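Local coordinates for protein carbon monoxide oxidation system transcription regulator CooA-1 (Carboxydothermus hydrogenoformans, PDB 6CPB) that probably senses carbon monoxide through a heme and regulates transcription as a DNA-binding factor, this chain being its heme domain, at residues P38-N43 against F75-R80; V53-A58 against A81-M86. One frame throughout, in Å; residues are numbered along the deposited sequence. Where two conformers were deposited one is given.

Contact 1: P38-N43 against F75-R80; sequences PNTERN and FCTHTR
Asn43 lays its flat amide against the imidazole of His78, joining two loops of the cyclic nucleotide-binding beta-roll, the domain that holds heme in CooA. The planes stack with 15° between them, and CB of Asn43 sits 3.6 Å from the ring centroid in a CH-pi contact. Asparagine suits this place: its amide stacks while OD1 accepts from water, and CG anti to the backbone N (chi1 -168°) turns the amide along the ring. At the ring edge, His78 NE2 gives Glu41 O a nearly straight hydrogen bond of 2.6 Å, within the imidazole plane but well above the carbonyl plane. His78 is an axial iron ligand in heme-bound crystals of this protein; here its NE2 is held by backbone. A leucine in its place would probably leave Glu41 O without its donor and Asn43 without a flat partner. Beside the ring, Thr77 OG1 donates to a lone pair of Arg42 O at 2.7 Å and accepts from Leu44 N, both roles a hydroxyl can play. Thr77 and Thr40 side chains cross at about a right angle, their CG2 methyls meeting at 4.0 Å. Waters also bridge the loops, one donating to Asn43 OD1 at 2.7 Å and to Thr77 O.

Contact 2: V53-A58 against A81-M86; sequences VRVYLA and AFIQAM
CB of Phe82 rests on one face of the Tyr56 ring, 3.3 Å from its centroid, in a close CH-pi contact. The Phe82 ring itself runs on past the tyrosine: the planes are only 17° apart, but the rings are slid apart and barely overlap. On the opposite face of Tyr56 lies the guanidinium of Arg54, with NH2 3.5 Å above the plane over the ring centre. Tyr56 is thus clasped between an aliphatic carbon and a flat cation, where a broad aromatic face serves well; with CG between the backbone N and the carbonyl carbon (chi1 66°), the ring swings across to the neighbouring strand.

Arg54 and Gln84 run side by side. Arg54 NH2 donates to Gln84 OE1 at 2.9 Å, with the oxygen in the guanidinium plane, while NE adds a weak bond to the same oxygen. A bend at chi3 (66°) turns the guanidinium over the Tyr56 ring with its edge towards Gln84, and Met86 SD packs on Arg54 CB at 3.8 Å. Further out, a salt bridge to Glu63 and a hydrogen bond to Thr65 OG1 hold Arg54 NH1, and Gln84 NE2 hydrogen-bonds to Lys32 O.

Behind these groups the backbones pair antiparallel: Arg54 with Gln84 and Tyr56 with Phe82 are hydrogen-bonded pairs, each joined by two N-H...O bonds. The intervening Val53, Val55, Ile83 and Ala85 turn to the other face of the sheet, where Val53 CB meets Ile83 CG2 at 3.9 Å; Val55 CG1 meets CB of Ala81, just before the strand, at 3.8 Å. Branched aliphatics suit this buried side, which Phe75 helps to cover. Strands 34-36 and 62-70 flank the pair, completing one antiparallel sheet of the beta-roll (jelly roll) of cyclic nucleotide-binding domains.

Overall arrangement
The segments alternate along the chain, 38-43, 53-58, 75-80, 81-86, and Arg80 and Ala81 are consecutive. The centres of contacts 1 and 2 lie about 12 Å apart. Pro38 bridges them, its CD 3.5 Å from CE1 of Phe82, while Phe75 reaches the apolar face of the sheet with CE2 3.7 Å from Val55 CG1. Contact 1 carries His78, Thr79 and Arg80, which bind heme in heme-bound structures of this protein, though no heme is bound to this chain here; contact 2 is the strand pairing behind them, the side chains of Ala81 and Thr79 being about 4 Å apart at their nearest atoms. Lys122 of the second subunit, packed on Arg80, places the heme-binding loop beside the dimer interface.

Contact 1: P38-N43 against F75-R80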
ATOM      1  N   PRO A  38       5.812 -14.892  -6.411  1.00 10.89           N
ATOM      2  CA  PRO A  38       6.679 -13.744  -6.693  1.00 11.43           C
ATOM      3  C   PRO A  38       7.225 -13.734  -8.105  1.00 12.15           C
ATOM      4  O   PRO A  38       7.549 -12.660  -8.622  1.00 15.88           O
ATOM      5  CB  PRO A  38       7.793 -13.895  -5.651  1.00 12.92           C
ATOM      6  CG  PRO A  38       7.087 -14.525  -4.490  1.00 13.16           C
ATOM      7  CD  PRO A  38       6.175 -15.538  -5.135  1.00 12.39           C
ATOM      8  N   ASN A  39       7.320 -14.889  -8.746  1.00 11.34           N
ATOM      9  CA  ASN A  39       7.880 -14.994 -10.084  1.00 11.84           C
ATOM     10  C   ASN A  39       6.850 -14.804 -11.190  1.00 10.71           C
ATOM     11  O   ASN A  39       7.229 -14.820 -12.364  1.00 11.94           O
ATOM     12  CB  ASN A  39       8.525 -16.367 -10.292  1.00 13.08           C
ATOM     13  CG  ASN A  39       9.878 -16.504  -9.643  1.00 16.86           C
ATOM     14  OD1 ASN A  39      10.221 -15.783  -8.720  1.00 21.34           O
ATOM     15  ND2 ASN A  39      10.645 -17.480 -10.109  1.00 18.70           N
ATOM     16  N   THR A  40       5.568 -14.675 -10.867  1.00 10.88           N
ATOM     17  CA  THR A  40       4.565 -14.462 -11.906  1.00 11.03           C
ATOM     18  C   THR A  40       4.978 -13.280 -12.781  1.00 10.97           C
ATOM     19  O   THR A  40       5.145 -12.160 -12.297  1.00 12.06           O
ATOM     20  CB  THR A  40       3.202 -14.219 -11.253  1.00 10.79           C
ATOM     21  OG1 THR A  40       2.782 -15.418 -10.581  1.00 10.68           O
ATOM     22  CG2 THR A  40       2.155 -13.800 -12.301  1.00 10.88           C
ATOM     23  N   GLU A  41       5.157 -13.541 -14.075  0.51 11.11           N
ATOM     24  CA  GLU A  41       5.707 -12.514 -14.955  0.51 11.63           C
ATOM     25  C   GLU A  41       4.683 -11.430 -15.269  0.51 12.25           C
ATOM     26  O   GLU A  41       5.023 -10.242 -15.312  0.51 14.25           O
ATOM     27  CB  GLU A  41       6.223 -13.144 -16.245  0.51 13.87           C
ATOM     28  CG  GLU A  41       7.577 -13.809 -16.111  0.51 18.23           C
ATOM     29  CD  GLU A  41       8.191 -14.147 -17.459  0.51 23.78           C
ATOM     30  OE1 GLU A  41       7.543 -13.877 -18.491  0.51 25.73           O
ATOM     31  OE2 GLU A  41       9.324 -14.674 -17.490  0.51 26.34           O
ATOM     32  N   ARG A  42       3.437 -11.812 -15.522  1.00 12.15           N
ATOM     33  CA  ARG A  42       2.432 -10.826 -15.879  1.00 13.20           C
ATOM     34  C   ARG A  42       2.139  -9.928 -14.687  1.00 12.86           C
ATOM     35  O   ARG A  42       1.956 -10.408 -13.560  1.00 13.18           O
ATOM     36  CB  ARG A  42       1.166 -11.524 -16.367  1.00 15.88           C
ATOM     37  CG  ARG A  42       1.339 -12.193 -17.728  1.00 23.73           C
ATOM     38  CD  ARG A  42       0.356 -11.658 -18.743  1.00 35.91           C
ATOM     39  NE  ARG A  42       0.476 -10.210 -18.888  1.00 43.67           N
ATOM     40  CZ  ARG A  42      -0.320  -9.463 -19.645  1.00 49.75           C
ATOM     41  NH1 ARG A  42      -0.128  -8.153 -19.705  1.00 51.40           N
ATOM     42  NH2 ARG A  42      -1.306 -10.018 -20.336  1.00 51.54           N
ATOM     43  N   ASN A  43       2.095  -8.629 -14.947  1.00 13.28           N
ATOM     44  CA  ASN A  43       1.786  -7.616 -13.942  1.00 13.07           C
ATOM     45  C   ASN A  43       0.281  -7.382 -13.989  1.00 12.25           C
ATOM     46  O   ASN A  43      -0.242  -6.774 -14.931  1.00 13.30           O
ATOM     47  CB  ASN A  43       2.568  -6.338 -14.223  1.00 14.42           C
ATOM     48  CG  ASN A  43       2.519  -5.384 -13.066  1.00 15.03           C
ATOM     49  OD1 ASN A  43       1.633  -5.483 -12.221  1.00 15.69           O
ATOM     50  ND2 ASN A  43       3.477  -4.465 -13.003  1.00 17.19           N
ATOM     51  N   PHE A  75      -5.795  -6.904  -4.954  1.00 10.62           N
ATOM     52  CA  PHE A  75      -4.339  -6.952  -4.787  1.00 10.63           C
ATOM     53  C   PHE A  75      -3.719  -7.107  -6.182  1.00 10.62           C
ATOM     54  O   PHE A  75      -4.390  -6.883  -7.193  1.00 11.48           O
ATOM     55  CB  PHE A  75      -3.969  -8.016  -3.736  1.00 11.32           C
ATOM     56  CG  PHE A  75      -2.497  -8.047  -3.346  1.00 11.19           C
ATOM     57  CD1 PHE A  75      -1.789  -6.888  -3.049  1.00 12.48           C
ATOM     58  CD2 PHE A  75      -1.833  -9.257  -3.286  1.00 11.74           C
ATOM     59  CE1 PHE A  75      -0.442  -6.946  -2.726  1.00 12.20           C
ATOM     60  CE2 PHE A  75      -0.501  -9.320  -2.946  1.00 13.02           C
ATOM     61  CZ  PHE A  75       0.193  -8.163  -2.656  1.00 12.61           C
ATOM     62  N   CYS A  76      -2.434  -7.456  -6.251  1.00 11.44           N
ATOM     63  CA  CYS A  76      -1.741  -7.438  -7.522  0.72 10.08           C
ATOM     64  C   CYS A  76      -0.511  -8.327  -7.446  1.00 12.01           C
ATOM     65  O   CYS A  76      -0.014  -8.655  -6.361  1.00 14.12           O
ATOM     66  CB  CYS A  76      -1.330  -6.013  -7.873  0.72 10.42           C
ATOM     67  SG  CYS A  76      -0.400  -5.192  -6.548  0.72 13.81           S
ATOM     68  N   THR A  77      -0.026  -8.706  -8.623  1.00 11.74           N
ATOM     69  CA  THR A  77       1.246  -9.396  -8.736  1.00 11.09           C
ATOM     70  C   THR A  77       2.370  -8.357  -8.767  1.00 10.87           C
ATOM     71  O   THR A  77       2.151  -7.167  -8.527  1.00 12.48           O
ATOM     72  CB  THR A  77       1.254 -10.306  -9.954  1.00 11.91           C
ATOM     73  OG1 THR A  77       1.163  -9.486 -11.122  1.00 12.15           O
ATOM     74  CG2 THR A  77       0.114 -11.306  -9.917  1.00 12.85           C
ATOM     75  N   HIS A  78       3.597  -8.797  -9.040  1.00 11.84           N
ATOM     76  CA  HIS A  78       4.761  -7.910  -9.034  1.00 12.69           C
ATOM     77  C   HIS A  78       4.976  -7.259  -7.671  1.00 13.45           C
ATOM     78  O   HIS A  78       5.503  -6.150  -7.563  1.00 17.10           O
ATOM     79  CB  HIS A  78       4.696  -6.869 -10.151  1.00 13.94           C
ATOM     80  CG  HIS A  78       5.101  -7.404 -11.486  1.00 13.73           C
ATOM     81  ND1 HIS A  78       5.978  -6.739 -12.313  1.00 15.69           N
ATOM     82  CD2 HIS A  78       4.753  -8.538 -12.139  1.00 13.78           C
ATOM     83  CE1 HIS A  78       6.153  -7.439 -13.418  1.00 16.86           C
ATOM     84  NE2 HIS A  78       5.426  -8.538 -13.335  1.00 14.87           N
ATOM     85  N   THR A  79       4.579  -7.955  -6.610  0.51 12.84           N
ATOM     86  CA  THR A  79       4.739  -7.459  -5.248  0.51 13.58           C
ATOM     87  C   THR A  79       5.475  -8.463  -4.362  0.51 12.61           C
ATOM     88  O   THR A  79       5.341  -8.419  -3.132  0.51 13.89           O
ATOM     89  CB  THR A  79       3.370  -7.093  -4.675  0.51 16.04           C
ATOM     90  OG1 THR A  79       2.491  -8.218  -4.806  0.51 21.74           O
ATOM     91  CG2 THR A  79       2.783  -5.900  -5.433  0.51 17.73           C
ATOM     92  N   ARG A  80       6.251  -9.361  -4.970  1.00 12.60           N
ATOM     93  CA  ARG A  80       7.172 -10.245  -4.254  1.00 12.61           C
ATOM     94  C   ARG A  80       6.464 -11.186  -3.280  1.00 12.76           C
ATOM     95  O   ARG A  80       7.075 -11.684  -2.332  1.00 15.10           O
ATOM     96  CB  ARG A  80       8.305  -9.471  -3.570  1.00 15.68           C
ATOM     97  CG  ARG A  80       9.131  -8.643  -4.533  1.00 19.47           C
ATOM     98  CD  ARG A  80      10.326  -8.031  -3.826  1.00 29.68           C
ATOM     99  NE  ARG A  80      10.717  -6.757  -4.427  1.00 46.77           N
ATOM    100  CZ  ARG A  80      11.754  -6.561  -5.238  1.00 59.72           C
ATOM    101  NH1 ARG A  80      12.561  -7.557  -5.577  1.00 64.24           N
ATOM    102  NH2 ARG A  80      11.984  -5.343  -5.710  1.00 65.95           N
TER
HETATM  103  O   HOH W   1       4.689 -11.336  -9.671  1.00 13.40           O
HETATM  104  O   HOH W   2       7.120 -10.088  -7.660  1.00 18.48           O
HETATM  105  O   HOH W   3       1.452  -4.701  -9.658  1.00 18.77           O

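Contact 2: V53-A58 against A81-M86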
ATOM      1  N   VAL A  53      -8.374 -15.435   0.289  1.00 10.45           N
ATOM      2  CA  VAL A  53      -7.008 -15.768  -0.090  1.00 10.74           C
ATOM      3  C   VAL A  53      -6.025 -15.275   0.963  1.00 10.47           C
ATOM      4  O   VAL A  53      -6.278 -14.308   1.688  1.00 13.03           O
ATOM      5  CB  VAL A  53      -6.615 -15.244  -1.487  1.00 12.74           C
ATOM      6  CG1 VAL A  53      -7.597 -15.723  -2.548  1.00 12.94           C
ATOM      7  CG2 VAL A  53      -6.522 -13.753  -1.498  1.00 13.44           C
ATOM      8  N   ARG A  54      -4.884 -15.952   1.017  1.00 10.08           N
ATOM      9  CA  ARG A  54      -3.805 -15.630   1.931  1.00 10.23           C
ATOM     10  C   ARG A  54      -2.629 -15.113   1.126  1.00 10.03           C
ATOM     11  O   ARG A  54      -2.184 -15.774   0.187  1.00 11.08           O
ATOM     12  CB  ARG A  54      -3.412 -16.891   2.711  1.00 11.74           C
ATOM     13  CG  ARG A  54      -2.404 -16.660   3.817  1.00 12.36           C
ATOM     14  CD  ARG A  54      -2.169 -17.913   4.642  1.00 14.16           C
ATOM     15  NE  ARG A  54      -1.520 -18.974   3.873  1.00 14.29           N
ATOM     16  CZ  ARG A  54      -0.218 -19.254   3.900  1.00 13.45           C
ATOM     17  NH1 ARG A  54       0.625 -18.563   4.653  1.00 12.18           N
ATOM     18  NH2 ARG A  54       0.248 -20.252   3.167  1.00 13.79           N
ATOM     19  N   VAL A  55      -2.109 -13.961   1.530  1.00  9.85           N
ATOM     20  CA  VAL A  55      -0.902 -13.381   0.958  1.00  9.65           C
ATOM     21  C   VAL A  55       0.230 -13.697   1.922  1.00  9.60           C
ATOM     22  O   VAL A  55       0.096 -13.468   3.128  1.00 10.59           O
ATOM     23  CB  VAL A  55      -1.049 -11.861   0.777  1.00  9.76           C
ATOM     24  CG1 VAL A  55       0.187 -11.284   0.135  1.00 10.54           C
ATOM     25  CG2 VAL A  55      -2.282 -11.536  -0.055  1.00 10.83           C
ATOM     26  N   TYR A  56       1.335 -14.232   1.408  1.00  9.52           N
ATOM     27  CA  TYR A  56       2.407 -14.662   2.295  1.00 10.20           C
ATOM     28  C   TYR A  56       3.762 -14.580   1.608  1.00  9.93           C
ATOM     29  O   TYR A  56       3.873 -14.453   0.381  1.00 10.53           O
ATOM     30  CB  TYR A  56       2.149 -16.084   2.819  1.00 10.73           C
ATOM     31  CG  TYR A  56       2.170 -17.189   1.792  1.00 10.77           C
ATOM     32  CD1 TYR A  56       1.052 -17.467   1.019  1.00 11.58           C
ATOM     33  CD2 TYR A  56       3.287 -17.982   1.620  1.00 11.68           C
ATOM     34  CE1 TYR A  56       1.052 -18.492   0.103  1.00 12.35           C
ATOM     35  CE2 TYR A  56       3.298 -19.025   0.696  1.00 12.26           C
ATOM     36  CZ  TYR A  56       2.178 -19.275  -0.058  1.00 12.75           C
ATOM     37  OH  TYR A  56       2.171 -20.292  -0.996  1.00 15.90           O
ATOM     38  N   LEU A  57       4.802 -14.634   2.439  1.00 10.91           N
ATOM     39  CA  LEU A  57       6.182 -14.712   1.990  1.00 11.15           C
ATOM     40  C   LEU A  57       6.734 -16.068   2.408  1.00 11.32           C
ATOM     41  O   LEU A  57       6.531 -16.498   3.539  1.00 12.97           O
ATOM     42  CB  LEU A  57       7.009 -13.585   2.633  1.00 13.02           C
ATOM     43  CG  LEU A  57       8.531 -13.500   2.447  1.00 14.71           C
ATOM     44  CD1 LEU A  57       9.024 -12.095   2.725  1.00 17.96           C
ATOM     45  CD2 LEU A  57       9.294 -14.439   3.398  1.00 17.03           C
ATOM     46  N   ALA A  58       7.439 -16.731   1.504  1.00 11.87           N
ATOM     47  CA  ALA A  58       8.168 -17.950   1.803  1.00 11.92           C
ATOM     48  C   ALA A  58       9.563 -17.787   1.237  1.00 12.26           C
ATOM     49  O   ALA A  58       9.725 -17.377   0.084  1.00 14.21           O
ATOM     50  CB  ALA A  58       7.492 -19.167   1.177  1.00 13.34           C
ATOM     51  N   ALA A  81       5.199 -11.496  -3.536  1.00 13.20           N
ATOM     52  CA  ALA A  81       4.384 -12.267  -2.609  1.00 12.13           C
ATOM     53  C   ALA A  81       3.779 -13.493  -3.281  1.00 11.36           C
ATOM     54  O   ALA A  81       3.559 -13.525  -4.497  1.00 12.04           O
ATOM     55  CB  ALA A  81       3.258 -11.402  -2.057  1.00 15.04           C
ATOM     56  N   PHE A  82       3.485 -14.494  -2.448  1.00 10.32           N
ATOM     57  CA  PHE A  82       2.678 -15.640  -2.819  1.00 10.38           C
ATOM     58  C   PHE A  82       1.238 -15.380  -2.410  1.00  9.92           C
ATOM     59  O   PHE A  82       0.972 -14.705  -1.415  1.00 10.20           O
ATOM     60  CB  PHE A  82       3.130 -16.893  -2.044  1.00 11.20           C
ATOM     61  CG  PHE A  82       4.509 -17.409  -2.392  1.00 12.27           C
ATOM     62  CD1 PHE A  82       5.652 -16.831  -1.868  1.00 13.33           C
ATOM     63  CD2 PHE A  82       4.652 -18.506  -3.221  1.00 13.80           C
ATOM     64  CE1 PHE A  82       6.916 -17.341  -2.190  1.00 15.16           C
ATOM     65  CE2 PHE A  82       5.895 -19.000  -3.546  1.00 16.22           C
ATOM     66  CZ  PHE A  82       7.025 -18.426  -3.022  1.00 16.20           C
ATOM     67  N   ILE A  83       0.311 -15.958  -3.166  1.00 10.02           N
ATOM     68  CA  ILE A  83      -1.115 -15.840  -2.883  1.00 10.55           C
ATOM     69  C   ILE A  83      -1.738 -17.221  -3.018  1.00 10.17           C
ATOM     70  O   ILE A  83      -1.590 -17.865  -4.061  1.00 10.89           O
ATOM     71  CB  ILE A  83      -1.816 -14.824  -3.804  1.00 12.03           C
ATOM     72  CG1 ILE A  83      -1.188 -13.421  -3.653  1.00 13.59           C
ATOM     73  CG2 ILE A  83      -3.293 -14.726  -3.443  1.00 15.11           C
ATOM     74  CD1 ILE A  83      -0.363 -13.008  -4.790  1.00 17.16           C
ATOM     75  N   GLN A  84      -2.440 -17.661  -1.969  1.00 10.41           N
ATOM     76  CA  GLN A  84      -3.037 -18.991  -1.889  1.00 11.29           C
ATOM     77  C   GLN A  84      -4.516 -18.915  -1.521  1.00 11.02           C
ATOM     78  O   GLN A  84      -4.915 -18.137  -0.655  1.00 11.73           O
ATOM     79  CB  GLN A  84      -2.296 -19.822  -0.833  1.00 12.10           C
ATOM     80  CG  GLN A  84      -2.901 -21.196  -0.591  1.00 13.53           C
ATOM     81  CD  GLN A  84      -2.181 -21.938   0.485  1.00 18.18           C
ATOM     82  OE1 GLN A  84      -1.945 -21.396   1.566  1.00 22.44           O
ATOM     83  NE2 GLN A  84      -1.807 -23.176   0.206  1.00 21.38           N
ATOM     84  N   ALA A  85      -5.328 -19.761  -2.149  1.00 10.52           N
ATOM     85  CA  ALA A  85      -6.745 -19.833  -1.801  1.00 11.26           C
ATOM     86  C   ALA A  85      -6.932 -20.540  -0.459  1.00 11.15           C
ATOM     87  O   ALA A  85      -6.392 -21.627  -0.237  1.00 12.11           O
ATOM     88  CB  ALA A  85      -7.505 -20.588  -2.885  1.00 10.93           C
ATOM     89  N   MET A  86      -7.730 -19.945   0.421  1.00 10.91           N
ATOM     90  CA  MET A  86      -8.038 -20.540   1.716  1.00 11.52           C
ATOM     91  C   MET A  86      -9.341 -21.323   1.692  1.00 12.30           C
ATOM     92  O   MET A  86      -9.640 -22.070   2.629  1.00 13.72           O
ATOM     93  CB  MET A  86      -8.105 -19.452   2.789  1.00 12.19           C
ATOM     94  CG  MET A  86      -6.792 -18.726   2.943  1.00 12.55           C
ATOM     95  SD  MET A  86      -6.749 -17.556   4.310  1.00 13.26           S
ATOM     96  CE  MET A  86      -6.535 -18.690   5.669  1.00 14.28           C
TER